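Local atomic coordinates of chinitase A (PDB entry 3EBV), a protein that probably hydrolyses chitin as an endo-acting glycoside hydrolase of family 18, this chain being the catalytic TIM-barrel domain of a longer protein. Residues Ala6-Trp11 with Val175-Tyr180; Pro150-Met155 with Tyr181-Met186; Gly161-Ala166 with Ala206-Glu211; Asn168-Leu173 with Pro216-Leu221; Lys192-Gly197 with Gly254-Ser259. All blocks are in the same frame, centred on the assembly; numbering follows the deposited sequence.

Contact 1 (Ala6-Trp11 with Val175-Tyr180); sequences AVTGYW and VVNMQY
Thr8 and Asn177 meet because both side chains leave their strands with the first branch next to the backbone nitrogen: OG1 of Thr8 is anti to its carbonyl carbon (chi1 -61°), and CG of Asn177 does the same on the other strand (chi1 -67°). The hydroxyl and the carboxamide are thereby brought within bonding distance inside the barrel, the two side chains crossing at a slant, although the two CA atoms are 8.1 Å apart, too far for the strands to be paired. The direct link is modest. Asn177 ND2 gives a weak hydrogen bond to Thr8 OG1, 3.1 Å long and bent to 138° at the hydrogen, while the methyl CG2 of Thr8 lies 3.6 Å from the same nitrogen.

Water supplies most of the remaining connection. One molecule accepts from Thr8 OG1 and donates to Asn177 OD1, with 2.8 Å from the water to OD1; together with the weak bond it closes a small ring in which each donor has an acceptor. A second water accepts from Asn177 ND2 at 3.0 Å and donates to Tyr10 OH at 2.8 Å. OD1 and ND2 are both engaged, which would limit rotation of the amide.

Tyr10 OH continues the network to Asp117, and Gln179 NE2 bonds Glu121; both acids belong to the DxxDxDxE signature of family 18. Strand 6-12 pairs with strands 32-40 and 267-271, and strand 175-179 with strands 145-148 and 219-224. The contact thus spans the interior of the TIM barrel, where Met269 of strand 267-271 touches Thr8, Tyr10, Asn177 and Gln179.

Contact 2 (Pro150-Met155 with Tyr181-Met186); sequences PQTIDM and YNSGTM
Thr152 and Ser183 face each other across two loops at the carboxy-terminal end of the TIM-barrel strands, the first following strand 145-148 and the second strand 175-179. Their hydroxyls approach directly: Thr152 OG1 and Ser183 OG lie 2.7 Å apart. The serine reaches across with OG anti to its backbone N (chi1 -179°), and it also donates to Gly184 O, in the carbonyl plane and on a lone pair. With an alanine at Ser183, Thr152 OG1 is likely to lose its hydroxyl neighbour and Gly184 O its side-chain donor.

Met186, a selenomethionine at the start of strand 186-187, crosses Thr152 at a slant. Its CG stands 3.6 Å from Thr152 OG1. Bends at chi2 and chi3 then bring CE to 3.5 Å from that same Thr152 OG1, a polar atom thus bordered by apolar ones. Leu205 of helix 199-210 touches both Thr152 and Met186. A water accepts from Thr152 N and lies 3.1 Å from Tyr181 O. Ile153 extends the apolar side, its side chain also oblique to that of Met186: the branch CG2 of Ile153 meets Met186 CE at 3.4 Å, a close methyl-to-methyl contact.

Contact 3 (Gly161-Ala166 with Ala206-Glu211); sequences GYFQTA and ACIQLE
Apolar packing carries the contact between Phe163 and Ile208, on helices 161-168 and 199-210. The ring of Phe163 reaches over from the first helix with CG anti to the backbone N (chi1 -152°), and its CE1 lies 4.0 Å from Ile208 CG2. CZ lies 3.8 Å from Gln209 CA, so the ring rests against the backbone of the second helix as well as its side chains. CG of Gln209 stands 4.2 Å from CE1 and adds aliphatic surface.

One polar atom takes part at the ring's periphery. Ile208 O lies in the plane of the phenyl group, at its edge, 3.8 Å from CZ; the carbonyl thus faces ring C-H groups and not the pi face. No hydrogen bond joins the two segments. Shortening Phe163 to alanine is likely to open a gap between the helices and uncover Ile208 CG2 and Gln209 CA.

Hydrogen bonds stay within each helix. Gly161 O accepts from both Thr165 N and Thr165 OG1, at 3.0 and 2.8 Å from that oxygen, the donors arriving on opposite faces of the carbonyl plane.

A disulfide links Cys207 covalently to Cys189, between strands 186-187 and 193-194.

Both helices pack on strand 175-179, through Ala166 and Gln209 on Val176; such consecutive helices side by side are what the beta-alpha units of a TIM barrel produce.

Contact 4 (Asn168-Leu173 with Pro216-Leu221); sequences NVKDIL and PSQVGL
Gln218 reaches from the start of barrel strand 219-224 to Lys170 and Leu173, in the loop that leads from helix 161-168 into strand 175-179. The contact therefore joins two helix-to-strand connections at the amino-terminal end of neighbouring parallel strands in the TIM barrel.

CB of Gln218 points toward the loop, and CG lies anti to the carbonyl carbon (chi1 -67°), from where the chain runs on extended. CG comes to 3.8 Å from Leu173 O. CD lies 4.0 Å from Lys170 CG. The amide then divides. OE1 accepts from Ala215 N just ahead of its own segment, and the aliphatic chain of Lys170 passes it at about a right angle, CE 3.3 Å from OE1. In the conformer described here that lysine carries its NZ on to Gly213 O.

NE2 is the atom that ties the loop down, using both of its hydrogens. One goes to Leu173 O, 3.0 Å from NE2 and nearly straight at 170°, although the donor is tilted from that carbonyl plane. CB of Leu173 also stands 3.6 Å from NE2, alongside the bond. With OE1 also engaged, the amide is held in its rotation, and two loop carbonyls gain a donor. The other hydrogen makes a shorter but more bent bond to Lys170 O: 2.8 Å from NE2, 134° at the hydrogen, with the donor in the carbonyl plane on a lone pair.

Contact 5 (Lys192-Gly197 with Gly254-Ser259); sequences KVYAQG and GSFKPS
The phenol of Tyr194 and the phenyl of Phe256 meet without stacking: the two side chains cross at about a right angle, and Tyr194 OH comes obliquely to the Phe256 ring, 3.7 Å from CD1. At the edge of the Tyr194 ring, near its plane, lies Ser255 OG, with a water in plane there too. Tyr194 belongs to the short beta-hairpin of strands 186-187 and 193-194, an excursion from the TIM barrel between strand 175-179 and helix 199-210. Phe256 sits in the loop after helix 237-249.

The apolar part is small. CB of Phe256 approaches Tyr194 CZ to 4.3 Å, again obliquely, while CG anti to the backbone N (chi1 179°) places the phenyl in contact with Cys189, Asp190 and Thr203. Its CZ also packs on the sulfur of Cys207, in helix 199-210.

Acids anchor the polar ends from outside. Asp190 bonds Tyr194 OH. Asp200 takes Ser255 OG with one carboxylate oxygen and Phe256 N with the other, positioning the loop against the start of helix 199-210. Between the two hydroxyls, a single water gives one hydrogen to each, 2.8 Å from Tyr194 OH and 2.8 Å from Ser255 OG.

Contacts 1, 3 and 4 are buried, whereas contacts 2 and 5 are partly buried, contact 5 lying farthest out, its centre about 22 Å from the chain centre. Strand 175-179 connects much of the set: contact 1 uses its inward side, and Val176 bonds to Gln218 and Gly220 of contact 4. Contacts 3 and 4, with centres about 9 Å apart, pack through Leu210 on Pro216 and Val219. Contacts 2 and 5 share the hairpin, where Met186 O pairs with Tyr194 N. Chemistry follows place: water-mediated polar links in the barrel interior, apolar helix packing outside it, amide-to-backbone bonds at the amino-terminal end, and hydroxyl and water links beside small apolar patches in the outer loops.

Contact 1 (Ala6-Trp11 with Val175-Tyr180)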
# COMPACT_ATOMS: atom_id res chain seq x y z
N ALA A 6 4.03 -8.53 -7.31
CA ALA A 6 2.71 -7.91 -7.22
C ALA A 6 2.76 -6.43 -7.53
O ALA A 6 3.73 -5.71 -7.22
CB ALA A 6 2.16 -8.08 -5.82
N VAL A 7 1.63 -5.95 -8.08
CA VAL A 7 1.34 -4.52 -8.19
C VAL A 7 0.13 -4.27 -7.31
O VAL A 7 -0.92 -4.95 -7.50
CB VAL A 7 1.03 -4.08 -9.64
CG1 VAL A 7 0.73 -2.57 -9.66
CG2 VAL A 7 2.24 -4.38 -10.56
N THR A 8 0.24 -3.35 -6.35
CA THR A 8 -0.91 -2.94 -5.50
C THR A 8 -1.45 -1.65 -6.06
O THR A 8 -0.68 -0.74 -6.41
CB THR A 8 -0.46 -2.72 -4.03
OG1 THR A 8 0.08 -3.93 -3.50
CG2 THR A 8 -1.58 -2.24 -3.13
N GLY A 9 -2.78 -1.54 -6.16
CA GLY A 9 -3.39 -0.25 -6.56
C GLY A 9 -4.49 0.16 -5.63
O GLY A 9 -5.25 -0.70 -5.17
N TYR A 10 -4.52 1.44 -5.29
CA TYR A 10 -5.62 1.98 -4.46
C TYR A 10 -6.82 2.33 -5.32
O TYR A 10 -6.66 3.10 -6.26
CB TYR A 10 -5.16 3.23 -3.70
CG TYR A 10 -4.27 2.86 -2.53
CD1 TYR A 10 -4.81 2.74 -1.25
CD2 TYR A 10 -2.90 2.58 -2.71
CE1 TYR A 10 -4.02 2.36 -0.14
CE2 TYR A 10 -2.11 2.20 -1.61
CZ TYR A 10 -2.68 2.09 -0.35
OH TYR A 10 -1.88 1.70 0.70
N TRP A 11 -7.98 1.75 -4.96
CA TRP A 11 -9.25 2.09 -5.65
C TRP A 11 -10.02 3.03 -4.76
O TRP A 11 -10.23 2.75 -3.58
CB TRP A 11 -10.02 0.80 -5.87
CG TRP A 11 -11.41 1.00 -6.41
CD1 TRP A 11 -11.74 1.13 -7.72
CD2 TRP A 11 -12.64 1.10 -5.65
NE1 TRP A 11 -13.13 1.32 -7.84
CE2 TRP A 11 -13.68 1.30 -6.60
CE3 TRP A 11 -12.95 1.09 -4.29
CZ2 TRP A 11 -15.03 1.42 -6.22
CZ3 TRP A 11 -14.30 1.23 -3.90
CH2 TRP A 11 -15.32 1.39 -4.87
N VAL A 175 3.36 -6.98 2.60
CA VAL A 175 4.28 -6.03 1.97
C VAL A 175 4.09 -4.65 2.54
O VAL A 175 2.96 -4.23 2.87
CB VAL A 175 4.13 -6.02 0.42
CG1 VAL A 175 2.69 -5.69 -0.02
CG2 VAL A 175 5.11 -5.09 -0.24
N VAL A 176 5.23 -3.95 2.67
CA VAL A 176 5.26 -2.52 3.00
C VAL A 176 5.40 -1.79 1.69
O VAL A 176 6.47 -1.79 1.07
CB VAL A 176 6.43 -2.14 3.93
CG1 VAL A 176 6.42 -0.65 4.22
CG2 VAL A 176 6.28 -2.90 5.28
N ASN A 177 4.31 -1.17 1.24
CA ASN A 177 4.32 -0.31 0.04
C ASN A 177 4.50 1.14 0.48
O ASN A 177 3.53 1.89 0.63
CB ASN A 177 2.99 -0.43 -0.72
CG ASN A 177 2.77 -1.80 -1.36
OD1 ASN A 177 3.67 -2.36 -2.02
ND2 ASN A 177 1.51 -2.33 -1.22
N MSE A 178 5.73 1.54 0.78
CA MSE A 178 5.93 2.92 1.21
C MSE A 178 5.54 3.91 0.11
O MSE A 178 5.61 3.60 -1.09
CB MSE A 178 7.40 3.18 1.66
CG MSE A 178 7.59 4.59 2.18
SE MSE A 178 9.34 4.70 3.11
CE MSE A 178 10.52 4.71 1.59
N GLN A 179 5.09 5.11 0.56
CA GLN A 179 4.70 6.17 -0.36
C GLN A 179 5.97 7.01 -0.64
O GLN A 179 6.37 7.89 0.15
CB GLN A 179 3.64 7.07 0.29
CG GLN A 179 2.38 6.32 0.69
CD GLN A 179 1.38 7.27 1.35
OE1 GLN A 179 1.14 8.39 0.88
NE2 GLN A 179 0.82 6.83 2.47
N TYR A 180 6.63 6.69 -1.77
CA TYR A 180 7.86 7.43 -2.13
C TYR A 180 7.51 8.76 -2.82
O TYR A 180 7.94 9.05 -3.98
CB TYR A 180 8.74 6.57 -3.07
CG TYR A 180 9.32 5.33 -2.42
CD1 TYR A 180 10.68 5.25 -2.11
CD2 TYR A 180 8.51 4.22 -2.16
CE1 TYR A 180 11.24 4.08 -1.56
CE2 TYR A 180 9.04 3.08 -1.57
CZ TYR A 180 10.41 2.99 -1.28
OH TYR A 180 10.91 1.85 -0.69
O HOH W 1 2.78 -4.20 -3.98
O HOH W 2 -0.39 -0.65 0.35

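Contact 2 (Pro150-Met155 with Tyr181-Met186)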
# COMPACT_ATOMS: atom_id res chain seq x y z
N PRO A 150 3.41 3.30 4.80
CA PRO A 150 4.04 4.42 5.52
C PRO A 150 4.42 5.56 4.59
O PRO A 150 4.62 5.33 3.39
CB PRO A 150 5.36 3.79 6.04
CG PRO A 150 5.60 2.57 5.13
CD PRO A 150 4.21 2.05 4.82
N GLN A 151 4.53 6.75 5.17
CA GLN A 151 5.21 7.87 4.51
C GLN A 151 6.72 7.71 4.72
O GLN A 151 7.19 6.92 5.57
CB GLN A 151 4.69 9.18 5.10
CG GLN A 151 3.24 9.42 4.69
CD GLN A 151 2.74 10.71 5.28
OE1 GLN A 151 2.87 11.77 4.67
NE2 GLN A 151 2.21 10.64 6.50
N THR A 152 7.52 8.47 3.95
CA THR A 152 8.95 8.25 4.03
C THR A 152 9.50 8.52 5.45
O THR A 152 10.44 7.86 5.89
CB THR A 152 9.70 9.13 2.98
OG1 THR A 152 9.33 10.50 3.18
CG2 THR A 152 9.38 8.67 1.61
N ILE A 153 8.92 9.49 6.14
CA ILE A 153 9.37 9.81 7.51
C ILE A 153 9.18 8.64 8.49
O ILE A 153 9.80 8.62 9.58
CB ILE A 153 8.65 11.03 8.10
CG1 ILE A 153 7.12 10.83 8.10
CG2 ILE A 153 9.07 12.27 7.33
CD1 ILE A 153 6.35 11.97 8.76
N ASP A 154 8.35 7.67 8.10
CA ASP A 154 8.02 6.55 8.99
C ASP A 154 8.97 5.36 8.86
O ASP A 154 8.87 4.41 9.66
CB ASP A 154 6.60 6.08 8.70
CG ASP A 154 5.55 7.15 8.96
OD1 ASP A 154 5.60 7.77 10.04
OD2 ASP A 154 4.69 7.36 8.07
N MSE A 155 9.86 5.38 7.86
CA MSE A 155 10.77 4.24 7.62
C MSE A 155 12.22 4.71 7.42
O MSE A 155 13.00 4.03 6.74
CB MSE A 155 10.34 3.45 6.37
CG MSE A 155 8.86 3.00 6.33
SE MSE A 155 8.49 1.54 7.61
CE MSE A 155 9.37 0.12 6.69
N TYR A 181 6.63 9.53 -2.17
CA TYR A 181 6.08 10.73 -2.82
C TYR A 181 5.42 11.61 -1.76
O TYR A 181 5.30 11.22 -0.60
CB TYR A 181 5.08 10.35 -3.93
CG TYR A 181 3.94 9.44 -3.48
CD1 TYR A 181 2.73 9.97 -3.00
CD2 TYR A 181 4.03 8.07 -3.65
CE1 TYR A 181 1.66 9.10 -2.62
CE2 TYR A 181 2.96 7.21 -3.30
CZ TYR A 181 1.79 7.73 -2.79
OH TYR A 181 0.81 6.87 -2.43
N ASN A 182 5.05 12.82 -2.20
CA ASN A 182 4.66 13.91 -1.25
C ASN A 182 5.66 14.05 -0.12
O ASN A 182 5.30 14.23 1.05
CB ASN A 182 3.24 13.70 -0.66
CG ASN A 182 2.16 13.76 -1.70
OD1 ASN A 182 2.19 14.61 -2.60
ND2 ASN A 182 1.21 12.83 -1.62
N SER A 183 6.94 13.99 -0.46
CA SER A 183 8.01 13.89 0.53
C SER A 183 9.08 14.98 0.36
O SER A 183 9.50 15.23 -0.76
CB SER A 183 8.72 12.52 0.38
OG SER A 183 9.74 12.39 1.34
N GLY A 184 9.53 15.51 1.50
CA GLY A 184 10.74 16.30 1.53
C GLY A 184 11.95 15.38 1.29
O GLY A 184 11.82 14.13 1.17
N THR A 185 13.14 15.98 1.25
CA THR A 185 14.35 15.16 1.09
C THR A 185 14.49 14.22 2.30
O THR A 185 14.02 14.50 3.42
CB THR A 185 15.62 16.01 0.90
OG1 THR A 185 15.76 16.87 2.03
CG2 THR A 185 15.55 16.82 -0.41
N MSE A 186 15.13 13.08 2.04
CA MSE A 186 15.29 12.03 3.02
C MSE A 186 16.67 11.42 2.95
O MSE A 186 17.33 11.53 1.91
CB MSE A 186 14.27 10.91 2.71
CG MSE A 186 12.82 11.34 2.91
SE MSE A 186 12.41 11.45 4.83
CE MSE A 186 11.14 12.97 4.77
O HOH W 3 5.06 12.24 3.01
O HOH W 4 5.94 9.82 2.05

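Contact 3 (Gly161-Ala166 with Ala206-Glu211)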
# COMPACT_ATOMS: atom_id res chain seq x y z
N GLY A 161 7.82 4.36 13.82
CA GLY A 161 6.66 3.61 14.34
C GLY A 161 6.17 2.54 13.38
O GLY A 161 5.95 1.38 13.78
N TYR A 162 5.98 2.90 12.10
CA TYR A 162 5.67 1.88 11.10
C TYR A 162 6.73 0.77 11.01
O TYR A 162 6.41 -0.40 10.87
CB TYR A 162 5.47 2.51 9.70
CG TYR A 162 4.06 2.95 9.38
CD1 TYR A 162 3.62 4.22 9.76
CD2 TYR A 162 3.22 2.10 8.68
CE1 TYR A 162 2.28 4.64 9.45
CE2 TYR A 162 1.91 2.51 8.33
CZ TYR A 162 1.47 3.78 8.74
OH TYR A 162 0.16 4.10 8.41
N PHE A 163 8.02 1.16 11.05
CA PHE A 163 9.07 0.20 10.84
C PHE A 163 9.07 -0.80 12.02
O PHE A 163 9.15 -2.01 11.80
CB PHE A 163 10.43 0.93 10.67
CG PHE A 163 11.43 0.17 9.83
CD1 PHE A 163 12.29 0.88 8.94
CD2 PHE A 163 11.55 -1.21 9.88
CE1 PHE A 163 13.26 0.16 8.16
CE2 PHE A 163 12.52 -1.93 9.10
CZ PHE A 163 13.37 -1.20 8.25
N GLN A 164 8.97 -0.27 13.24
CA GLN A 164 8.97 -1.15 14.44
C GLN A 164 7.78 -2.11 14.37
O GLN A 164 7.93 -3.29 14.65
CB GLN A 164 8.86 -0.32 15.70
CG GLN A 164 9.03 -1.17 16.97
CD GLN A 164 10.33 -1.90 17.02
OE1 GLN A 164 10.39 -3.16 16.83
NE2 GLN A 164 11.41 -1.14 17.26
N THR A 165 6.62 -1.58 13.95
CA THR A 165 5.41 -2.41 13.84
C THR A 165 5.62 -3.50 12.82
O THR A 165 5.35 -4.69 13.04
CB THR A 165 4.17 -1.57 13.53
OG1 THR A 165 4.03 -0.55 14.52
CG2 THR A 165 2.87 -2.45 13.51
N ALA A 166 6.10 -3.09 11.62
CA ALA A 166 6.34 -4.03 10.55
C ALA A 166 7.27 -5.19 11.00
O ALA A 166 6.99 -6.38 10.74
CB ALA A 166 6.94 -3.28 9.35
N ALA A 206 14.50 2.37 -0.32
CA ALA A 206 14.13 0.94 -0.23
C ALA A 206 15.23 0.15 0.46
O ALA A 206 14.96 -0.77 1.25
CB ALA A 206 13.81 0.38 -1.59
N CYS A 207 16.47 0.51 0.20
CA CYS A 207 17.63 -0.15 0.83
C CYS A 207 17.54 -0.13 2.37
O CYS A 207 17.97 -1.08 3.04
CB CYS A 207 18.88 0.62 0.36
SG CYS A 207 20.44 0.12 1.10
N ILE A 208 17.01 0.94 2.96
CA ILE A 208 16.94 0.99 4.43
C ILE A 208 16.05 -0.18 4.91
O ILE A 208 16.35 -0.81 5.93
CB ILE A 208 16.31 2.33 4.92
CG1 ILE A 208 17.11 3.54 4.45
CG2 ILE A 208 16.18 2.36 6.44
CD1 ILE A 208 16.38 4.85 4.69
N GLN A 209 14.94 -0.43 4.19
CA GLN A 209 14.04 -1.56 4.55
C GLN A 209 14.72 -2.91 4.31
O GLN A 209 14.65 -3.81 5.17
CB GLN A 209 12.75 -1.44 3.74
CG GLN A 209 11.98 -0.19 4.13
CD GLN A 209 10.81 0.12 3.21
OE1 GLN A 209 10.13 -0.78 2.72
NE2 GLN A 209 10.59 1.41 2.99
N LEU A 210 15.36 -3.05 3.14
CA LEU A 210 15.98 -4.32 2.73
C LEU A 210 17.18 -4.69 3.61
O LEU A 210 17.47 -5.90 3.74
CB LEU A 210 16.38 -4.30 1.25
CG LEU A 210 15.20 -4.10 0.27
CD1 LEU A 210 15.69 -3.53 -1.07
CD2 LEU A 210 14.48 -5.47 0.10
N GLU A 211 17.86 -3.69 4.14
CA GLU A 211 18.99 -3.93 5.06
C GLU A 211 18.56 -3.89 6.52
O GLU A 211 19.39 -4.14 7.41
CB GLU A 211 20.13 -2.89 4.81
CG GLU A 211 20.71 -2.97 3.41
CD GLU A 211 21.92 -2.03 3.21
OE1 GLU A 211 22.12 -1.10 4.05
OE2 GLU A 211 22.64 -2.25 2.20

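Contact 4 (Asn168-Leu173 with Pro216-Leu221)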
# COMPACT_ATOMS: atom_id res chain seq x y z
N ASN A 168 7.74 -6.14 14.12
CA ASN A 168 7.08 -6.92 15.20
C ASN A 168 6.16 -7.95 14.59
O ASN A 168 5.99 -9.04 15.15
CB ASN A 168 6.26 -5.99 16.08
CG ASN A 168 7.12 -5.11 16.98
OD1 ASN A 168 8.36 -5.30 17.09
ND2 ASN A 168 6.47 -4.16 17.67
N VAL A 169 5.54 -7.59 13.46
CA VAL A 169 4.57 -8.51 12.80
C VAL A 169 5.10 -9.12 11.51
O VAL A 169 4.33 -9.54 10.62
CB VAL A 169 3.16 -7.86 12.62
CG1 VAL A 169 2.66 -7.27 13.93
CG2 VAL A 169 3.21 -6.74 11.53
N LYS A 170 6.43 -9.23 11.39
CA LYS A 170 7.03 -9.67 10.13
C LYS A 170 6.48 -10.99 9.61
O LYS A 170 6.31 -11.20 8.41
CB LYS A 170 8.55 -9.74 10.30
CG LYS A 170 9.27 -10.20 9.06
CD LYS A 170 10.77 -10.22 9.25
CE LYS A 170 11.47 -10.50 7.90
NZ LYS A 170 12.95 -10.84 8.11
N ASP A 171 6.20 -11.92 10.54
CA ASP A 171 5.72 -13.25 10.12
C ASP A 171 4.28 -13.26 9.56
O ASP A 171 3.88 -14.28 8.98
CB ASP A 171 5.79 -14.19 11.33
CG ASP A 171 5.06 -13.61 12.51
OD1 ASP A 171 5.55 -12.61 13.08
OD2 ASP A 171 3.99 -14.09 12.85
N ILE A 172 3.55 -12.15 9.69
CA ILE A 172 2.19 -12.06 9.12
C ILE A 172 2.05 -10.92 8.10
O ILE A 172 0.95 -10.67 7.57
CB ILE A 172 1.08 -11.90 10.20
CG1 ILE A 172 1.33 -10.71 11.11
CG2 ILE A 172 0.96 -13.22 11.01
CD1 ILE A 172 0.10 -10.35 11.99
N LEU A 173 3.17 -10.23 7.82
CA LEU A 173 3.18 -9.06 6.95
C LEU A 173 3.36 -9.47 5.49
O LEU A 173 4.33 -10.21 5.15
CB LEU A 173 4.35 -8.18 7.38
CG LEU A 173 4.66 -6.99 6.50
CD1 LEU A 173 3.56 -5.90 6.56
CD2 LEU A 173 6.02 -6.41 7.03
N PRO A 216 12.85 -9.25 1.14
CA PRO A 216 12.59 -8.56 -0.14
C PRO A 216 11.12 -8.66 -0.54
O PRO A 216 10.58 -7.70 -1.11
CB PRO A 216 13.53 -9.28 -1.12
CG PRO A 216 14.69 -9.70 -0.23
CD PRO A 216 14.01 -10.16 1.04
N SER A 217 10.46 -9.79 -0.27
CA SER A 217 9.06 -9.92 -0.63
C SER A 217 8.17 -8.99 0.17
O SER A 217 6.96 -8.89 -0.14
CB SER A 217 8.54 -11.35 -0.39
OG SER A 217 8.67 -11.67 0.97
N GLN A 218 8.74 -8.32 1.18
CA GLN A 218 7.95 -7.43 2.03
C GLN A 218 8.19 -5.94 1.69
O GLN A 218 7.72 -5.08 2.43
CB GLN A 218 8.26 -7.66 3.52
CG GLN A 218 7.75 -9.05 3.92
CD GLN A 218 8.16 -9.43 5.31
OE1 GLN A 218 9.31 -9.25 5.74
NE2 GLN A 218 7.20 -10.02 6.04
N VAL A 219 8.87 -5.67 0.57
CA VAL A 219 9.18 -4.27 0.19
C VAL A 219 8.62 -3.97 -1.20
O VAL A 219 8.90 -4.71 -2.16
CB VAL A 219 10.71 -4.05 0.19
CG1 VAL A 219 11.07 -2.62 -0.28
CG2 VAL A 219 11.28 -4.27 1.62
N GLY A 220 7.77 -2.94 -1.27
CA GLY A 220 7.14 -2.52 -2.55
C GLY A 220 7.39 -1.02 -2.76
O GLY A 220 7.42 -0.25 -1.79
N LEU A 221 7.53 -0.63 -4.04
CA LEU A 221 7.80 0.78 -4.37
C LEU A 221 6.46 1.47 -4.71
O LEU A 221 5.90 1.21 -5.78
CB LEU A 221 8.77 0.89 -5.58
CG LEU A 221 10.09 0.11 -5.39
CD1 LEU A 221 10.91 0.43 -6.61
CD2 LEU A 221 10.86 0.58 -4.18

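Contact 5 (Lys192-Gly197 with Gly254-Ser259)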
# COMPACT_ATOMS: atom_id res chain seq x y z
N LYS A 192 23.20 9.49 2.91
CA LYS A 192 23.21 10.68 2.01
C LYS A 192 21.79 11.17 1.76
O LYS A 192 20.85 10.39 1.87
CB LYS A 192 23.90 10.34 0.68
CG LYS A 192 25.34 9.84 0.80
CD LYS A 192 26.04 9.80 -0.56
CE LYS A 192 27.52 9.60 -0.35
NZ LYS A 192 28.27 9.48 -1.69
N VAL A 193 21.65 12.44 1.39
CA VAL A 193 20.33 13.06 1.17
C VAL A 193 19.88 12.86 -0.26
O VAL A 193 20.63 13.16 -1.23
CB VAL A 193 20.41 14.59 1.46
CG1 VAL A 193 19.08 15.27 1.12
CG2 VAL A 193 20.81 14.84 2.92
N TYR A 194 18.66 12.37 -0.42
CA TYR A 194 18.06 12.15 -1.73
C TYR A 194 16.72 12.88 -1.81
O TYR A 194 16.07 13.17 -0.79
CB TYR A 194 17.83 10.63 -2.00
CG TYR A 194 19.15 9.89 -2.08
CD1 TYR A 194 19.85 9.87 -3.28
CD2 TYR A 194 19.72 9.27 -0.94
CE1 TYR A 194 21.09 9.22 -3.38
CE2 TYR A 194 20.97 8.62 -1.03
CZ TYR A 194 21.63 8.62 -2.28
OH TYR A 194 22.88 7.99 -2.42
N ALA A 195 16.33 13.15 -3.04
CA ALA A 195 15.10 13.90 -3.32
C ALA A 195 14.09 13.08 -4.10
O ALA A 195 14.47 12.28 -4.98
CB ALA A 195 15.45 15.13 -4.14
N GLN A 196 12.80 13.31 -3.81
CA GLN A 196 11.75 12.59 -4.53
C GLN A 196 11.80 12.85 -6.03
O GLN A 196 12.32 13.89 -6.47
CB GLN A 196 10.33 12.86 -3.96
CG GLN A 196 9.86 14.27 -4.32
CD GLN A 196 8.54 14.61 -3.68
OE1 GLN A 196 7.86 13.72 -3.18
NE2 GLN A 196 8.20 15.89 -3.65
N GLY A 197 11.21 11.94 -6.80
CA GLY A 197 11.20 12.12 -8.24
C GLY A 197 12.45 11.65 -8.96
O GLY A 197 12.65 12.01 -10.12
N GLY A 254 20.89 4.39 -10.63
CA GLY A 254 21.35 5.79 -10.72
C GLY A 254 22.70 5.89 -10.02
O GLY A 254 23.51 4.92 -10.08
N SER A 255 23.01 7.01 -9.36
CA SER A 255 24.29 7.10 -8.62
C SER A 255 24.35 6.10 -7.45
O SER A 255 25.43 5.66 -7.00
CB SER A 255 24.57 8.51 -8.09
OG SER A 255 23.81 8.85 -6.92
N PHE A 256 23.18 5.79 -6.87
CA PHE A 256 23.15 4.89 -5.72
C PHE A 256 23.14 3.43 -6.16
O PHE A 256 22.27 3.01 -6.92
CB PHE A 256 21.92 5.13 -4.82
CG PHE A 256 21.92 4.18 -3.67
CD1 PHE A 256 22.89 4.29 -2.65
CD2 PHE A 256 21.06 3.09 -3.69
CE1 PHE A 256 22.96 3.31 -1.62
CE2 PHE A 256 21.12 2.13 -2.65
CZ PHE A 256 22.07 2.24 -1.64
N LYS A 257 24.15 2.71 -5.67
CA LYS A 257 24.26 1.28 -5.96
C LYS A 257 24.08 0.45 -4.69
O LYS A 257 24.88 0.51 -3.77
CB LYS A 257 25.65 0.99 -6.57
CG LYS A 257 25.89 -0.53 -6.82
CD LYS A 257 24.98 -1.03 -7.93
CE LYS A 257 25.11 -2.56 -8.19
NZ LYS A 257 24.52 -3.35 -7.05
N PRO A 258 22.94 -0.30 -4.63
CA PRO A 258 22.81 -1.17 -3.47
C PRO A 258 23.98 -2.16 -3.36
O PRO A 258 24.55 -2.57 -4.38
CB PRO A 258 21.50 -1.93 -3.74
CG PRO A 258 20.72 -1.08 -4.75
CD PRO A 258 21.81 -0.39 -5.58
N SER A 259 24.32 -2.57 -2.15
CA SER A 259 25.40 -3.53 -2.01
C SER A 259 25.06 -4.90 -2.53
O SER A 259 25.94 -5.65 -2.94
CB SER A 259 25.85 -3.64 -0.56
OG SER A 259 26.34 -2.39 -0.10
O HOH W 5 24.63 7.66 -4.53